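Local coordinates for protein PTHB1 (Homo sapiens, PDB 4YD8) that forms the N-terminal seven-bladed beta-propeller of BBS9, a subunit of the BBSome, the coat complex thought to sort specific membrane proteins to primary cilia, at residues N141-G149 and G186-F197; S202-V213 and L237-Q248. All coordinates share one frame; numbering follows the deposited sequence.

Interaction 1 of 2, residues N141-G149 and G186-F197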
# COMPACT_ATOMS: atom_id res chain seq x y z
N ASN A 141 -2.56 10.11 -6.13
CA ASN A 141 -2.03 9.11 -5.19
C ASN A 141 -0.86 9.72 -4.42
O ASN A 141 -0.50 10.87 -4.65
CB ASN A 141 -1.63 7.82 -5.93
CG ASN A 141 -0.67 8.05 -7.11
OD1 ASN A 141 -0.01 9.08 -7.19
ND2 ASN A 141 -0.59 7.07 -8.02
N MSE A 142 -0.27 8.96 -3.50
CA MSE A 142 0.81 9.53 -2.70
C MSE A 142 1.81 8.45 -2.33
O MSE A 142 1.52 7.26 -2.46
CB MSE A 142 0.27 10.17 -1.42
CG MSE A 142 -0.47 9.20 -0.51
SE MSE A 142 -0.91 10.15 1.18
CE MSE A 142 -2.16 8.89 1.93
N THR A 143 2.97 8.89 -1.86
CA THR A 143 3.95 7.98 -1.26
C THR A 143 4.61 8.75 -0.11
O THR A 143 4.32 9.93 0.10
CB THR A 143 4.98 7.48 -2.31
OG1 THR A 143 5.80 6.45 -1.76
CG2 THR A 143 5.88 8.64 -2.82
N TYR A 144 5.48 8.09 0.64
CA TYR A 144 6.07 8.73 1.80
C TYR A 144 7.40 8.09 2.13
O TYR A 144 7.69 6.98 1.67
CB TYR A 144 5.14 8.64 3.02
CG TYR A 144 4.92 7.22 3.51
CD1 TYR A 144 3.93 6.42 2.95
CD2 TYR A 144 5.73 6.68 4.51
CE1 TYR A 144 3.72 5.11 3.38
CE2 TYR A 144 5.53 5.36 4.96
CZ TYR A 144 4.53 4.59 4.38
OH TYR A 144 4.32 3.29 4.80
N GLY A 145 8.19 8.76 2.95
CA GLY A 145 9.45 8.19 3.36
C GLY A 145 10.39 9.27 3.83
O GLY A 145 10.02 10.45 3.91
N SER A 146 11.62 8.88 4.14
CA SER A 146 12.61 9.79 4.70
C SER A 146 13.33 10.55 3.60
O SER A 146 14.55 10.41 3.46
CB SER A 146 13.61 9.02 5.56
OG SER A 146 14.14 7.90 4.87
N PHE A 147 12.58 11.33 2.82
CA PHE A 147 13.13 12.07 1.67
C PHE A 147 14.37 12.84 2.09
O PHE A 147 14.36 13.51 3.12
CB PHE A 147 12.14 13.07 1.08
CG PHE A 147 10.78 12.51 0.75
CD1 PHE A 147 10.56 11.15 0.60
CD2 PHE A 147 9.71 13.38 0.58
CE1 PHE A 147 9.30 10.66 0.30
CE2 PHE A 147 8.44 12.90 0.27
CZ PHE A 147 8.24 11.54 0.13
N GLY A 148 15.43 12.77 1.30
CA GLY A 148 16.62 13.54 1.59
C GLY A 148 17.52 12.85 2.58
O GLY A 148 18.60 13.35 2.88
N GLY A 149 17.10 11.69 3.08
CA GLY A 149 17.92 10.94 4.02
C GLY A 149 17.77 11.42 5.45
O GLY A 149 18.57 11.07 6.31
N GLY A 186 0.59 7.75 -13.17
CA GLY A 186 0.88 6.34 -12.93
C GLY A 186 1.05 6.09 -11.44
O GLY A 186 0.92 7.00 -10.62
N PRO A 187 1.37 4.84 -11.09
CA PRO A 187 1.66 4.52 -9.69
C PRO A 187 2.89 5.29 -9.22
O PRO A 187 3.72 5.69 -10.05
CB PRO A 187 1.92 2.99 -9.69
CG PRO A 187 2.22 2.65 -11.11
CD PRO A 187 1.51 3.68 -11.98
N LEU A 188 3.00 5.50 -7.91
CA LEU A 188 4.07 6.32 -7.37
C LEU A 188 4.70 5.65 -6.14
O LEU A 188 3.98 5.17 -5.27
CB LEU A 188 3.52 7.69 -6.98
CG LEU A 188 4.50 8.69 -6.34
CD1 LEU A 188 5.48 9.25 -7.38
CD2 LEU A 188 3.73 9.83 -5.67
N ALA A 189 6.02 5.63 -6.07
CA ALA A 189 6.70 5.05 -4.91
C ALA A 189 8.01 5.77 -4.63
O ALA A 189 8.62 6.35 -5.52
CB ALA A 189 6.94 3.53 -5.13
N TYR A 190 8.40 5.76 -3.36
CA TYR A 190 9.68 6.33 -2.94
C TYR A 190 10.69 5.23 -2.63
O TYR A 190 10.37 4.26 -1.93
CB TYR A 190 9.49 7.23 -1.70
CG TYR A 190 10.81 7.70 -1.11
CD1 TYR A 190 11.61 8.62 -1.79
CD2 TYR A 190 11.27 7.21 0.11
CE1 TYR A 190 12.82 9.05 -1.27
CE2 TYR A 190 12.48 7.64 0.64
CZ TYR A 190 13.25 8.56 -0.06
OH TYR A 190 14.46 8.98 0.45
N SER A 191 11.90 5.38 -3.16
CA SER A 191 12.99 4.46 -2.83
C SER A 191 13.95 5.13 -1.85
O SER A 191 14.60 6.10 -2.20
CB SER A 191 13.74 4.05 -4.10
OG SER A 191 15.00 3.48 -3.78
N SER A 192 14.04 4.63 -0.62
CA SER A 192 14.94 5.25 0.34
C SER A 192 16.40 4.98 -0.03
O SER A 192 17.25 5.82 0.21
CB SER A 192 14.66 4.75 1.77
OG SER A 192 14.74 3.34 1.81
N ARG A 193 16.67 3.83 -0.65
CA ARG A 193 18.05 3.46 -0.95
C ARG A 193 18.67 4.41 -1.98
O ARG A 193 19.85 4.75 -1.90
CB ARG A 193 18.14 2.02 -1.44
N THR A 194 17.86 4.84 -2.94
CA THR A 194 18.37 5.75 -3.97
C THR A 194 17.85 7.17 -3.78
O THR A 194 18.11 8.04 -4.62
CB THR A 194 17.98 5.28 -5.37
OG1 THR A 194 16.56 5.26 -5.48
CG2 THR A 194 18.51 3.86 -5.63
N ASP A 195 17.12 7.39 -2.69
CA ASP A 195 16.44 8.66 -2.39
C ASP A 195 15.79 9.21 -3.67
O ASP A 195 16.11 10.32 -4.12
CB ASP A 195 17.42 9.66 -1.75
CG ASP A 195 16.73 10.92 -1.22
OD1 ASP A 195 15.56 10.85 -0.78
OD2 ASP A 195 17.36 11.99 -1.25
N SER A 196 14.90 8.42 -4.26
CA SER A 196 14.25 8.79 -5.51
C SER A 196 12.77 8.44 -5.53
O SER A 196 12.31 7.56 -4.79
CB SER A 196 14.93 8.10 -6.71
OG SER A 196 16.31 8.43 -6.77
N PHE A 197 12.03 9.13 -6.40
CA PHE A 197 10.64 8.81 -6.67
C PHE A 197 10.53 8.01 -7.95
O PHE A 197 11.15 8.35 -8.95
CB PHE A 197 9.78 10.08 -6.79
CG PHE A 197 9.69 10.87 -5.52
CD1 PHE A 197 8.97 10.39 -4.44
CD2 PHE A 197 10.31 12.10 -5.41
CE1 PHE A 197 8.88 11.12 -3.27
CE2 PHE A 197 10.22 12.84 -4.23
CZ PHE A 197 9.51 12.33 -3.16
O HOH W 1 0.63 5.51 -4.36
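F147 wedges its ring between Y190 and F197, forming an aromatic cluster in which both pairs are T-shaped. One edge of F147 meets the face of Y190, with CD1 of F147 3.6 Å from CE1 of Y190 and the planes at 60°. F197 in turn presents its edge to a face of F147, its CE1 lying 3.5 Å from CZ of F147 with the planes at 79°. Y190 reaches the cluster because its CG stands anti to the backbone N (chi1 172°), which carries the ring along the loop 146-148.

Apolar contacts continue along the strands, where CG2 of T143 meets CD2 of L188 and the edge of F197. G145 sits against Y190, its CA 3.9 Å from CD2; a side chain here would run into that ring, and the backbone angles themselves demand glycine, in keeping with the importance of G145 for protein stability.

Polar bonds fasten both ends. ND2 of N141 donates almost straight to O of G186 (3.0 Å), which lies in the plane of its amide, while Q159 binds both OD1 of N141 and the same G186 carbonyl. At the other end, N of G148 donates to OD1 of D195 (2.8 Å), on the syn side though tilted out of the carboxylate plane. The hydroxyl OH of Y190 donates to this oxygen as well, over a very short 2.5 Å. A leucine in place of Y190 would probably leave the edge of F147 without the aromatic face it meets and D195 without the hydroxyl bond.

Strands 141-145 and 188-191 run nearly parallel, with axes 5.9 Å from each other. They are the first strands of successive four-stranded sheets, so this is the blade-to-blade packing of a seven-bladed beta-propeller, each direct bond having a side chain at one end.

Interaction 2 of 2, residues S202-V213 and L237-Q248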
# COMPACT_ATOMS: atom_id res chain seq x y z
N SER A 202 2.44 7.20 -19.13
CA SER A 202 1.50 6.65 -20.11
C SER A 202 2.19 6.08 -21.34
O SER A 202 1.64 5.22 -22.01
CB SER A 202 0.49 7.72 -20.53
OG SER A 202 -0.32 8.07 -19.43
N CYS A 203 3.40 6.54 -21.64
CA CYS A 203 4.11 5.96 -22.77
C CYS A 203 5.00 4.80 -22.29
O CYS A 203 5.97 4.41 -22.96
CB CYS A 203 4.90 7.03 -23.54
SG CYS A 203 6.17 7.88 -22.59
N GLN A 204 4.64 4.24 -21.14
CA GLN A 204 5.11 2.93 -20.68
C GLN A 204 6.59 2.94 -20.25
O GLN A 204 7.29 1.93 -20.36
CB GLN A 204 4.85 1.88 -21.77
CG GLN A 204 3.37 1.89 -22.24
CD GLN A 204 3.04 0.90 -23.34
OE1 GLN A 204 3.85 0.60 -24.22
NE2 GLN A 204 1.81 0.40 -23.32
N GLN A 205 7.02 4.08 -19.73
CA GLN A 205 8.37 4.24 -19.19
C GLN A 205 8.35 4.23 -17.67
O GLN A 205 7.68 5.06 -17.05
CB GLN A 205 8.98 5.56 -19.64
CG GLN A 205 9.04 5.75 -21.13
CD GLN A 205 10.43 5.56 -21.66
OE1 GLN A 205 10.81 4.46 -22.07
NE2 GLN A 205 11.22 6.63 -21.65
N VAL A 206 9.09 3.31 -17.06
CA VAL A 206 9.40 3.42 -15.65
C VAL A 206 10.42 4.55 -15.49
O VAL A 206 11.43 4.56 -16.17
CB VAL A 206 9.97 2.12 -15.06
CG1 VAL A 206 10.25 2.29 -13.57
CG2 VAL A 206 8.99 0.97 -15.26
N GLU A 207 10.15 5.50 -14.61
CA GLU A 207 11.01 6.66 -14.45
C GLU A 207 11.42 6.86 -13.00
O GLU A 207 10.62 6.67 -12.09
CB GLU A 207 10.29 7.92 -14.94
CG GLU A 207 9.77 7.79 -16.35
CD GLU A 207 9.10 9.05 -16.84
OE1 GLU A 207 8.65 9.85 -15.99
OE2 GLU A 207 9.04 9.25 -18.07
N SER A 208 12.68 7.23 -12.79
CA SER A 208 13.20 7.47 -11.45
C SER A 208 13.72 8.90 -11.38
O SER A 208 14.55 9.30 -12.19
CB SER A 208 14.31 6.48 -11.10
OG SER A 208 14.82 6.70 -9.80
N TYR A 209 13.23 9.65 -10.39
CA TYR A 209 13.65 11.03 -10.18
C TYR A 209 14.31 11.20 -8.82
O TYR A 209 13.70 10.91 -7.80
CB TYR A 209 12.45 11.98 -10.26
CG TYR A 209 11.77 12.00 -11.60
CD1 TYR A 209 10.73 11.13 -11.88
CD2 TYR A 209 12.17 12.90 -12.58
CE1 TYR A 209 10.11 11.14 -13.12
CE2 TYR A 209 11.55 12.92 -13.83
CZ TYR A 209 10.51 12.03 -14.09
OH TYR A 209 9.87 12.02 -15.31
N LYS A 210 15.54 11.70 -8.80
CA LYS A 210 16.24 11.97 -7.54
C LYS A 210 15.54 13.07 -6.76
O LYS A 210 15.17 14.11 -7.32
CB LYS A 210 17.69 12.37 -7.80
CG LYS A 210 18.54 11.29 -8.45
CD LYS A 210 19.87 11.12 -7.73
CE LYS A 210 19.77 10.10 -6.58
NZ LYS A 210 19.00 10.56 -5.38
N TYR A 211 15.36 12.85 -5.45
CA TYR A 211 14.71 13.84 -4.60
C TYR A 211 15.39 15.21 -4.65
O TYR A 211 14.71 16.24 -4.75
CB TYR A 211 14.67 13.37 -3.15
CG TYR A 211 14.03 14.39 -2.24
CD1 TYR A 211 12.66 14.61 -2.27
CD2 TYR A 211 14.79 15.14 -1.36
CE1 TYR A 211 12.07 15.54 -1.46
CE2 TYR A 211 14.20 16.08 -0.53
CZ TYR A 211 12.83 16.27 -0.59
OH TYR A 211 12.22 17.19 0.22
N GLN A 212 16.71 15.23 -4.56
CA GLN A 212 17.42 16.52 -4.53
C GLN A 212 17.33 17.23 -5.87
O GLN A 212 17.26 18.46 -5.91
CB GLN A 212 18.88 16.33 -4.11
CG GLN A 212 19.05 15.80 -2.68
CD GLN A 212 18.53 16.75 -1.60
OE1 GLN A 212 18.29 17.94 -1.85
NE2 GLN A 212 18.35 16.22 -0.39
N VAL A 213 17.32 16.48 -6.96
CA VAL A 213 17.12 17.06 -8.28
C VAL A 213 15.74 17.70 -8.35
O VAL A 213 15.59 18.82 -8.84
CB VAL A 213 17.29 16.02 -9.40
CG1 VAL A 213 16.75 16.55 -10.72
CG2 VAL A 213 18.75 15.63 -9.53
N LEU A 237 13.56 19.91 -14.49
CA LEU A 237 13.51 18.61 -13.86
C LEU A 237 13.90 17.51 -14.84
O LEU A 237 13.22 17.30 -15.85
CB LEU A 237 12.11 18.34 -13.29
CG LEU A 237 11.91 16.96 -12.67
CD1 LEU A 237 12.88 16.72 -11.53
CD2 LEU A 237 10.48 16.82 -12.19
N VAL A 238 14.99 16.80 -14.55
CA VAL A 238 15.45 15.74 -15.44
C VAL A 238 15.34 14.37 -14.77
O VAL A 238 15.59 14.21 -13.57
CB VAL A 238 16.90 16.00 -15.92
CG1 VAL A 238 17.88 15.93 -14.76
CG2 VAL A 238 17.29 15.02 -17.03
N VAL A 239 14.94 13.38 -15.55
CA VAL A 239 14.82 12.03 -15.04
C VAL A 239 16.23 11.49 -14.76
O VAL A 239 17.19 11.89 -15.41
CB VAL A 239 14.06 11.13 -16.04
CG1 VAL A 239 14.97 10.71 -17.19
CG2 VAL A 239 13.47 9.94 -15.36
N ASP A 240 16.36 10.62 -13.76
CA ASP A 240 17.64 10.01 -13.45
C ASP A 240 17.89 8.82 -14.38
O ASP A 240 18.94 8.72 -15.03
CB ASP A 240 17.69 9.56 -11.98
CG ASP A 240 19.09 9.21 -11.52
OD1 ASP A 240 20.04 9.93 -11.90
OD2 ASP A 240 19.25 8.22 -10.78
N TRP A 241 16.92 7.92 -14.44
CA TRP A 241 16.94 6.86 -15.43
C TRP A 241 15.52 6.49 -15.85
O TRP A 241 14.55 6.83 -15.18
CB TRP A 241 17.69 5.61 -14.91
CG TRP A 241 17.19 5.00 -13.60
CD1 TRP A 241 17.77 5.13 -12.36
CD2 TRP A 241 16.05 4.14 -13.42
NE1 TRP A 241 17.05 4.42 -11.43
CE2 TRP A 241 16.00 3.80 -12.05
CE3 TRP A 241 15.07 3.64 -14.28
CZ2 TRP A 241 15.00 2.99 -11.52
CZ3 TRP A 241 14.07 2.83 -13.75
CH2 TRP A 241 14.05 2.51 -12.38
N THR A 242 15.41 5.81 -16.98
CA THR A 242 14.12 5.39 -17.48
C THR A 242 14.24 3.98 -18.08
O THR A 242 15.31 3.57 -18.52
CB THR A 242 13.57 6.41 -18.52
OG1 THR A 242 12.19 6.15 -18.78
CG2 THR A 242 14.38 6.37 -19.81
N LEU A 243 13.14 3.24 -18.05
CA LEU A 243 13.10 1.88 -18.60
C LEU A 243 11.78 1.70 -19.33
O LEU A 243 10.71 1.83 -18.73
CB LEU A 243 13.26 0.81 -17.51
CG LEU A 243 13.16 -0.65 -17.99
CD1 LEU A 243 14.40 -1.08 -18.77
CD2 LEU A 243 12.90 -1.61 -16.83
N ASN A 244 11.83 1.39 -20.62
CA ASN A 244 10.58 1.10 -21.31
C ASN A 244 10.18 -0.33 -21.07
O ASN A 244 10.90 -1.25 -21.45
CB ASN A 244 10.70 1.36 -22.81
CG ASN A 244 9.34 1.40 -23.47
OD1 ASN A 244 8.65 0.39 -23.55
ND2 ASN A 244 8.94 2.58 -23.92
N ILE A 245 9.01 -0.53 -20.45
CA ILE A 245 8.54 -1.88 -20.16
C ILE A 245 7.46 -2.36 -21.14
O ILE A 245 6.95 -3.47 -21.01
CB ILE A 245 7.98 -1.98 -18.74
CG1 ILE A 245 6.89 -0.93 -18.51
CG2 ILE A 245 9.09 -1.78 -17.73
CD1 ILE A 245 6.09 -1.16 -17.24
N GLY A 246 7.10 -1.50 -22.09
CA GLY A 246 6.24 -1.89 -23.20
C GLY A 246 4.79 -2.20 -22.87
O GLY A 246 4.09 -2.80 -23.68
N GLU A 247 4.34 -1.77 -21.70
CA GLU A 247 2.96 -1.99 -21.27
C GLU A 247 2.61 -1.02 -20.17
O GLU A 247 3.51 -0.44 -19.56
CB GLU A 247 2.76 -3.44 -20.78
CG GLU A 247 3.55 -3.74 -19.52
CD GLU A 247 3.60 -5.24 -19.23
OE1 GLU A 247 4.29 -5.98 -19.97
OE2 GLU A 247 2.93 -5.67 -18.27
N GLN A 248 1.33 -0.87 -19.87
CA GLN A 248 0.91 -0.01 -18.77
C GLN A 248 1.17 -0.70 -17.43
O GLN A 248 1.02 -1.93 -17.31
CB GLN A 248 -0.58 0.35 -18.89
CG GLN A 248 -0.94 1.11 -20.17
CD GLN A 248 -0.27 2.48 -20.27
OE1 GLN A 248 -0.12 3.20 -19.28
NE2 GLN A 248 0.11 2.86 -21.49
O HOH W 2 -1.15 5.80 -18.05
O HOH W 3 6.47 1.44 -25.11
O HOH W 4 10.83 8.36 -19.94
O HOH W 5 17.33 7.44 -9.26
O HOH W 6 16.78 12.93 -11.16
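V206 and L243 exchange both backbone bonds, N of V206 to O of L243 (2.8 Å) and N of L243 to O of V206 (2.9 Å), at the heart of an antiparallel ladder between the last two strands of a propeller blade. The ladder continues with N of S208 donating to O of W241. A classic beta bulge follows: D240 and W241 both face S208, and N of D240 takes up the S208 carbonyl at 2.7 Å. Beyond the other end, N of I245 donates to O of Q204.

Side-chain amides and waters satisfy many of the remaining polar groups. NE2 of Q248 donates to O of S202 (2.9 Å), which lies in the amide plane, while OG of S202 is bonded to N of L184 and to a water shared with OE1 of Q248. ND2 of N244 reaches OE1 of Q205 (3.2 Å) from above its carbonyl plane, and a second water donates to OD1 of N244 and to OE1 of Q204. A third water joins NE2 of Q205, OE2 of E207 and OG1 of T242. OE1 of E207 accepts from OH of Y209 instead, so each carboxylate oxygen has a partner. The carboxylate of E247 is bonded to ND2 of N271 and the backbone N of R270, and NZ of K210 binds O of T194. N of V238, O of E247 and N of Q248 are buried by the contact without a partner in the model.

Apolar contacts complete the pairing. CG2 of V239 lies over the ring of Y209. V206, S208, W241 and L243 share one face, where CG2 of V206 touches CG2 of I245 (3.7 Å). W241, its CG between backbone N and carbonyl carbon (chi1 56°), folds its indole back across the ladder, and CB of S208 makes a CH-pi contact with its five-membered ring, 3.5 Å from the centroid.

Overall arrangement
From the N terminus, strand 139-145 opens one blade, whose remaining three strands lead to strand 188-191, the first of the next; interaction 1 closes that excursion by bringing the two first strands together. The chain then turns into strand 196-200 and on to strand 205-210, where interaction 2 opens. It closes after helix 211-216 and a partly unmodelled loop, when strand 241-244 completes the blade. The two contacts therefore follow in series, neither nested nor crossed, with centres about 13 Å apart. They meet where strands 196-200 and 205-210 adjoin, through F197 N and Y209 O. Interaction 1 ties blade to blade, whereas interaction 2 finishes the outer margin of the second blade.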